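Local coordinates for glucose-6-phosphate isomerase like protein (Thermus thermophilus, PDB 1WIW) that probably interconverts phosphorylated hexoses as a phosphoglucose/phosphomannose isomerase and is built from sugar isomerase (SIS) domains, at residues R2-E7 against F155-L160; T159-L164 against L271-D276. All coordinates share one frame; numbering follows the deposited sequence.

Contact 1: R2-E7 against F155-L160; sequences RDLDRE and FLAYTL
The phenol of Tyr-158 reaches from its helix into the backbone of the N-terminal loop and is gripped there by two hydrogen bonds. Its OH donates to Arg-2 O at 2.9 Å, in the carbonyl plane and on a lone pair, with the oxygen lying at the edge of the ring. The same OH accepts from Leu-4 N over 2.9 Å, nearly straight at 161°. A hydroxyl that gives and takes suits a place between a carbonyl and an N-H, and the long tyrosine bridges backbones whose nearest CA atoms are 9.2 Å apart.

The apolar share falls to Leu-4, whose CD1 lies 3.6 Å from Tyr-158 CE2 and also meets the small CB of Ala-157, more loosely. With CG anti to its carbonyl carbon (chi1 -62°), Leu-4 runs back along the phenol as the ring comes the other way.

Within the loop, Asp-3 OD2 accepts from Asp-5 N at 2.6 Å, an Asx turn that helps shape the type I turn from Asp-3 to Arg-6. Asp-5 adds a salt bridge to Lys-154, while Leu-4 and Ala-157 both pack on Tyr-268, joining the loop before helix 17-23 to helices 152-160 and 251-272.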
loop_
_atom_site.group_PDB
_atom_site.type_symbol
_atom_site.label_atom_id
_atom_site.label_comp_id
_atom_site.label_asym_id
_atom_site.label_seq_id
_atom_site.Cartn_x
_atom_site.Cartn_y
_atom_site.Cartn_z
ATOM N N ARG B 2 -21.573 -6.305 -22.554
ATOM C CA ARG B 2 -20.876 -7.294 -23.368
ATOM C C ARG B 2 -20.938 -8.692 -22.753
ATOM O O ARG B 2 -20.966 -8.848 -21.530
ATOM C CB ARG B 2 -19.422 -6.861 -23.588
ATOM C CG ARG B 2 -19.308 -5.507 -24.306
ATOM C CD ARG B 2 -17.869 -5.139 -24.621
ATOM N NE ARG B 2 -17.783 -3.887 -25.373
ATOM C CZ ARG B 2 -17.984 -2.681 -24.853
ATOM N NH1 ARG B 2 -17.892 -1.601 -25.619
ATOM N NH2 ARG B 2 -18.262 -2.547 -23.565
ATOM N N ASP B 3 -20.970 -9.700 -23.622
ATOM C CA ASP B 3 -21.062 -11.097 -23.216
ATOM C C ASP B 3 -19.713 -11.791 -23.392
ATOM O O ASP B 3 -19.202 -11.900 -24.503
ATOM C CB ASP B 3 -22.149 -11.780 -24.055
ATOM C CG ASP B 3 -22.369 -13.236 -23.682
ATOM O OD1 ASP B 3 -23.385 -13.809 -24.138
ATOM O OD2 ASP B 3 -21.539 -13.813 -22.951
ATOM N N LEU B 4 -19.142 -12.250 -22.282
ATOM C CA LEU B 4 -17.849 -12.923 -22.288
ATOM C C LEU B 4 -17.910 -14.304 -22.928
ATOM O O LEU B 4 -16.893 -14.993 -23.045
ATOM C CB LEU B 4 -17.303 -13.027 -20.854
ATOM C CG LEU B 4 -17.047 -11.668 -20.180
ATOM C CD1 LEU B 4 -16.592 -11.867 -18.733
ATOM C CD2 LEU B 4 -15.991 -10.896 -20.973
ATOM N N ASP B 5 -19.104 -14.712 -23.349
ATOM C CA ASP B 5 -19.254 -16.005 -23.992
ATOM C C ASP B 5 -19.523 -15.871 -25.498
ATOM O O ASP B 5 -19.883 -16.841 -26.167
ATOM C CB ASP B 5 -20.336 -16.821 -23.272
ATOM C CG ASP B 5 -19.867 -17.311 -21.896
ATOM O OD1 ASP B 5 -20.700 -17.684 -21.051
ATOM O OD2 ASP B 5 -18.642 -17.331 -21.663
ATOM N N ARG B 6 -19.331 -14.661 -26.026
ATOM C CA ARG B 6 -19.488 -14.403 -27.457
ATOM C C ARG B 6 -18.091 -14.102 -28.005
ATOM O O ARG B 6 -17.362 -13.263 -27.461
ATOM C CB ARG B 6 -20.439 -13.219 -27.712
ATOM C CG ARG B 6 -21.926 -13.565 -27.525
ATOM C CD ARG B 6 -22.826 -12.343 -27.709
ATOM N NE ARG B 6 -22.774 -11.792 -29.064
ATOM C CZ ARG B 6 -23.634 -12.088 -30.036
ATOM N NH1 ARG B 6 -23.495 -11.532 -31.234
ATOM N NH2 ARG B 6 -24.635 -12.930 -29.813
ATOM N N GLU B 7 -17.722 -14.784 -29.085
ATOM C CA GLU B 7 -16.398 -14.634 -29.667
ATOM C C GLU B 7 -15.968 -13.235 -30.104
ATOM O O GLU B 7 -14.804 -12.869 -29.932
ATOM C CB GLU B 7 -16.228 -15.595 -30.845
ATOM C CG GLU B 7 -14.766 -15.899 -31.152
ATOM C CD GLU B 7 -14.582 -16.707 -32.422
ATOM O OE1 GLU B 7 -15.320 -17.696 -32.614
ATOM O OE2 GLU B 7 -13.690 -16.355 -33.222
ATOM N N PHE B 155 -17.138 -14.625 -13.992
ATOM C CA PHE B 155 -18.192 -14.314 -13.038
ATOM C C PHE B 155 -17.821 -13.098 -12.192
ATOM O O PHE B 155 -18.633 -12.192 -12.028
ATOM C CB PHE B 155 -18.464 -15.507 -12.120
ATOM C CG PHE B 155 -19.706 -15.349 -11.281
ATOM C CD1 PHE B 155 -20.959 -15.667 -11.802
ATOM C CD2 PHE B 155 -19.628 -14.839 -9.986
ATOM C CE1 PHE B 155 -22.120 -15.475 -11.046
ATOM C CE2 PHE B 155 -20.781 -14.641 -9.222
ATOM C CZ PHE B 155 -22.029 -14.959 -9.755
ATOM N N LEU B 156 -16.596 -13.075 -11.662
ATOM C CA LEU B 156 -16.150 -11.956 -10.825
ATOM C C LEU B 156 -16.058 -10.653 -11.620
ATOM O O LEU B 156 -16.354 -9.578 -11.100
ATOM C CB LEU B 156 -14.790 -12.265 -10.186
ATOM C CG LEU B 156 -14.227 -11.192 -9.237
ATOM C CD1 LEU B 156 -15.255 -10.882 -8.147
ATOM C CD2 LEU B 156 -12.911 -11.672 -8.610
ATOM N N ALA B 157 -15.650 -10.753 -12.881
ATOM C CA ALA B 157 -15.527 -9.574 -13.728
ATOM C C ALA B 157 -16.877 -8.870 -13.814
ATOM O O ALA B 157 -16.960 -7.647 -13.707
ATOM C CB ALA B 157 -15.030 -9.977 -15.126
ATOM N N TYR B 158 -17.938 -9.646 -13.997
ATOM C CA TYR B 158 -19.278 -9.077 -14.072
ATOM C C TYR B 158 -19.641 -8.374 -12.766
ATOM O O TYR B 158 -20.291 -7.330 -12.775
ATOM C CB TYR B 158 -20.303 -10.169 -14.393
ATOM C CG TYR B 158 -20.396 -10.487 -15.869
ATOM C CD1 TYR B 158 -20.848 -9.527 -16.778
ATOM C CD2 TYR B 158 -20.017 -11.731 -16.361
ATOM C CE1 TYR B 158 -20.916 -9.799 -18.144
ATOM C CE2 TYR B 158 -20.082 -12.016 -17.726
ATOM C CZ TYR B 158 -20.531 -11.042 -18.610
ATOM O OH TYR B 158 -20.584 -11.306 -19.957
ATOM N N THR B 159 -19.215 -8.942 -11.644
ATOM C CA THR B 159 -19.489 -8.351 -10.331
ATOM C C THR B 159 -18.735 -7.029 -10.133
ATOM O O THR B 159 -19.217 -6.116 -9.449
ATOM C CB THR B 159 -19.074 -9.309 -9.194
ATOM O OG1 THR B 159 -19.817 -10.530 -9.298
ATOM C CG2 THR B 159 -19.330 -8.666 -7.832
ATOM N N LEU B 160 -17.546 -6.936 -10.724
ATOM C CA LEU B 160 -16.723 -5.738 -10.603
ATOM C C LEU B 160 -17.068 -4.667 -11.643
ATOM O O LEU B 160 -16.641 -3.517 -11.524
ATOM C CB LEU B 160 -15.240 -6.126 -10.705
ATOM C CG LEU B 160 -14.463 -6.438 -9.414
ATOM C CD1 LEU B 160 -15.368 -7.000 -8.345
ATOM C CD2 LEU B 160 -13.322 -7.392 -9.729
#

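Contact 2: T159-L164 against L271-D276; sequences TLLERL and LLYGVD
Leu-161 and Tyr-273 pass alongside one another, pointing opposite ways; Leu-161 is the first residue beyond helix 152-160. Leu-161 has CG anti to the backbone N (chi1 176°), which carries its CD1 to the ring, 3.4 Å from Tyr-273 CE1; the approach is oblique. The same methyl rests 4.2 Å from Leu-272 CB, so one branch of the leucine fills the angle between the tyrosine and the last turn of helix 251-272.

Running the other way, the phenol passes this methyl and brings its OH to the turn beyond helix 152-160. There it accepts from Glu-162 N at 2.8 Å, with an N-H...O angle of 153°. Glu-162 sits within a type II turn from Leu-160 to Arg-163, closed by Arg-163 N to Leu-160 O, and its side chain skirts the ring with CG. Water 1 meets the ring edge in plane, 2.8 Å from Tyr-273 OH, and probably donates to Leu-160 O at 3.0 Å, thus linking the phenol to a second backbone group of the turn, the carbonyl before Leu-161 as well as the N-H after it.

Arg-163 turns back instead: its NE bonds Thr-159 O at 2.7 Å, nearly along the C=O axis, and its NH1 forms a salt bridge with Asp-239. Gly-274, at positive phi, ends the other helix in a Schellman motif.

A phenylalanine in place of Tyr-273 would probably keep much of the packing on Leu-161 but leave Glu-162 N without its acceptor and water 1 without its phenolic partner. Chemically, the tyrosine thus does two jobs: its ring supplies an apolar surface for leucine, while its hydroxyl takes the N-H of Glu-162 inside the turn and, through water 1, reaches the carbonyl of Leu-160.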
loop_
_atom_site.group_PDB
_atom_site.type_symbol
_atom_site.label_atom_id
_atom_site.label_comp_id
_atom_site.label_asym_id
_atom_site.label_seq_id
_atom_site.Cartn_x
_atom_site.Cartn_y
_atom_site.Cartn_z
ATOM N N THR B 159 -19.215 -8.942 -11.644
ATOM C CA THR B 159 -19.489 -8.351 -10.331
ATOM C C THR B 159 -18.735 -7.029 -10.133
ATOM O O THR B 159 -19.217 -6.116 -9.449
ATOM C CB THR B 159 -19.074 -9.309 -9.194
ATOM O OG1 THR B 159 -19.817 -10.530 -9.298
ATOM C CG2 THR B 159 -19.330 -8.666 -7.832
ATOM N N LEU B 160 -17.546 -6.936 -10.724
ATOM C CA LEU B 160 -16.723 -5.738 -10.603
ATOM C C LEU B 160 -17.068 -4.667 -11.643
ATOM O O LEU B 160 -16.641 -3.517 -11.524
ATOM C CB LEU B 160 -15.240 -6.126 -10.705
ATOM C CG LEU B 160 -14.463 -6.438 -9.414
ATOM C CD1 LEU B 160 -15.368 -7.000 -8.345
ATOM C CD2 LEU B 160 -13.322 -7.392 -9.729
ATOM N N LEU B 161 -17.853 -5.043 -12.649
ATOM C CA LEU B 161 -18.241 -4.107 -13.700
ATOM C C LEU B 161 -18.932 -2.877 -13.115
ATOM O O LEU B 161 -19.928 -2.991 -12.402
ATOM C CB LEU B 161 -19.167 -4.799 -14.710
ATOM C CG LEU B 161 -19.748 -3.941 -15.841
ATOM C CD1 LEU B 161 -18.640 -3.334 -16.674
ATOM C CD2 LEU B 161 -20.660 -4.798 -16.708
ATOM N N GLU B 162 -18.378 -1.705 -13.415
ATOM C CA GLU B 162 -18.908 -0.430 -12.940
ATOM C C GLU B 162 -18.949 -0.296 -11.422
ATOM O O GLU B 162 -19.841 0.342 -10.854
ATOM C CB GLU B 162 -20.292 -0.182 -13.543
ATOM C CG GLU B 162 -20.227 0.050 -15.047
ATOM C CD GLU B 162 -21.576 0.328 -15.663
ATOM O OE1 GLU B 162 -22.243 1.290 -15.226
ATOM O OE2 GLU B 162 -21.966 -0.414 -16.591
ATOM N N ARG B 163 -17.973 -0.914 -10.769
ATOM C CA ARG B 163 -17.846 -0.830 -9.323
ATOM C C ARG B 163 -16.401 -0.502 -9.009
ATOM O O ARG B 163 -15.534 -0.614 -9.874
ATOM C CB ARG B 163 -18.221 -2.147 -8.646
ATOM C CG ARG B 163 -19.719 -2.388 -8.549
ATOM C CD ARG B 163 -20.009 -3.349 -7.414
ATOM N NE ARG B 163 -20.698 -4.544 -7.876
ATOM C CZ ARG B 163 -22.000 -4.604 -8.121
ATOM N NH1 ARG B 163 -22.758 -3.533 -7.940
ATOM N NH2 ARG B 163 -22.538 -5.733 -8.561
ATOM N N LEU B 164 -16.151 -0.074 -7.777
ATOM C CA LEU B 164 -14.803 0.252 -7.335
ATOM C C LEU B 164 -14.378 -0.899 -6.435
ATOM O O LEU B 164 -14.800 -0.982 -5.285
ATOM C CB LEU B 164 -14.802 1.562 -6.540
ATOM C CG LEU B 164 -13.459 1.989 -5.942
ATOM C CD1 LEU B 164 -12.427 2.132 -7.051
ATOM C CD2 LEU B 164 -13.625 3.309 -5.187
ATOM N N LEU B 271 -12.304 -6.597 -21.192
ATOM C CA LEU B 271 -13.167 -6.968 -22.311
ATOM C C LEU B 271 -14.580 -6.435 -22.089
ATOM O O LEU B 271 -15.240 -6.003 -23.035
ATOM C CB LEU B 271 -13.195 -8.492 -22.503
ATOM C CG LEU B 271 -11.852 -9.147 -22.858
ATOM C CD1 LEU B 271 -12.083 -10.584 -23.320
ATOM C CD2 LEU B 271 -11.165 -8.357 -23.964
ATOM N N LEU B 272 -15.047 -6.462 -20.845
ATOM C CA LEU B 272 -16.378 -5.943 -20.536
ATOM C C LEU B 272 -16.464 -4.434 -20.802
ATOM O O LEU B 272 -17.523 -3.921 -21.164
ATOM C CB LEU B 272 -16.749 -6.245 -19.079
ATOM C CG LEU B 272 -17.032 -7.716 -18.748
ATOM C CD1 LEU B 272 -17.347 -7.859 -17.265
ATOM C CD2 LEU B 272 -18.203 -8.213 -19.580
ATOM N N TYR B 273 -15.353 -3.724 -20.623
ATOM C CA TYR B 273 -15.330 -2.287 -20.889
ATOM C C TYR B 273 -14.972 -2.031 -22.353
ATOM O O TYR B 273 -14.906 -0.891 -22.796
ATOM C CB TYR B 273 -14.312 -1.576 -19.991
ATOM C CG TYR B 273 -14.748 -1.448 -18.550
ATOM C CD1 TYR B 273 -15.993 -0.910 -18.227
ATOM C CD2 TYR B 273 -13.906 -1.842 -17.504
ATOM C CE1 TYR B 273 -16.392 -0.765 -16.905
ATOM C CE2 TYR B 273 -14.298 -1.698 -16.173
ATOM C CZ TYR B 273 -15.543 -1.158 -15.884
ATOM O OH TYR B 273 -15.938 -0.994 -14.575
ATOM N N GLY B 274 -14.730 -3.107 -23.091
ATOM C CA GLY B 274 -14.390 -2.981 -24.497
ATOM C C GLY B 274 -13.038 -2.356 -24.776
ATOM O O GLY B 274 -12.848 -1.720 -25.811
ATOM N N VAL B 275 -12.093 -2.512 -23.856
ATOM C CA VAL B 275 -10.766 -1.957 -24.079
ATOM C C VAL B 275 -9.745 -3.076 -24.181
ATOM O O VAL B 275 -9.961 -4.186 -23.686
ATOM C CB VAL B 275 -10.335 -0.983 -22.956
ATOM C CG1 VAL B 275 -11.264 0.228 -22.938
ATOM C CG2 VAL B 275 -10.329 -1.696 -21.609
ATOM N N ASP B 276 -8.641 -2.779 -24.844
ATOM C CA ASP B 276 -7.582 -3.751 -25.027
ATOM C C ASP B 276 -6.896 -4.007 -23.685
ATOM O O ASP B 276 -6.388 -3.084 -23.056
ATOM C CB ASP B 276 -6.561 -3.221 -26.034
ATOM C CG ASP B 276 -5.575 -4.282 -26.479
ATOM O OD1 ASP B 276 -5.410 -5.287 -25.756
ATOM O OD2 ASP B 276 -4.958 -4.107 -27.551
HETATM O O HOH W 1 -14.338 -1.841 -12.463
#

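How the contacts relate
Helix 152-160 links the two contacts, whose centres are about 8 Å apart: contact 1 uses its last turns and contact 2 its end and the turn that follows, with Thr-159 and Leu-160 common to both. Helix 251-272 binds them further. Arg-2 NH2 of contact 1 probably donates to Leu-272 O of contact 2 at 2.9 Å, and Tyr-158 CE1 packs 3.5 Å from Leu-272 CD2. Leu-272 therefore lies between the two tyrosine-centred contacts. Contact 2 also reaches the dimer interface, where Tyr-273 packs on Ala-208 of the second subunit and Leu-164 meets Leu-164 of that subunit; contact 1 touches no other chain of the assembly.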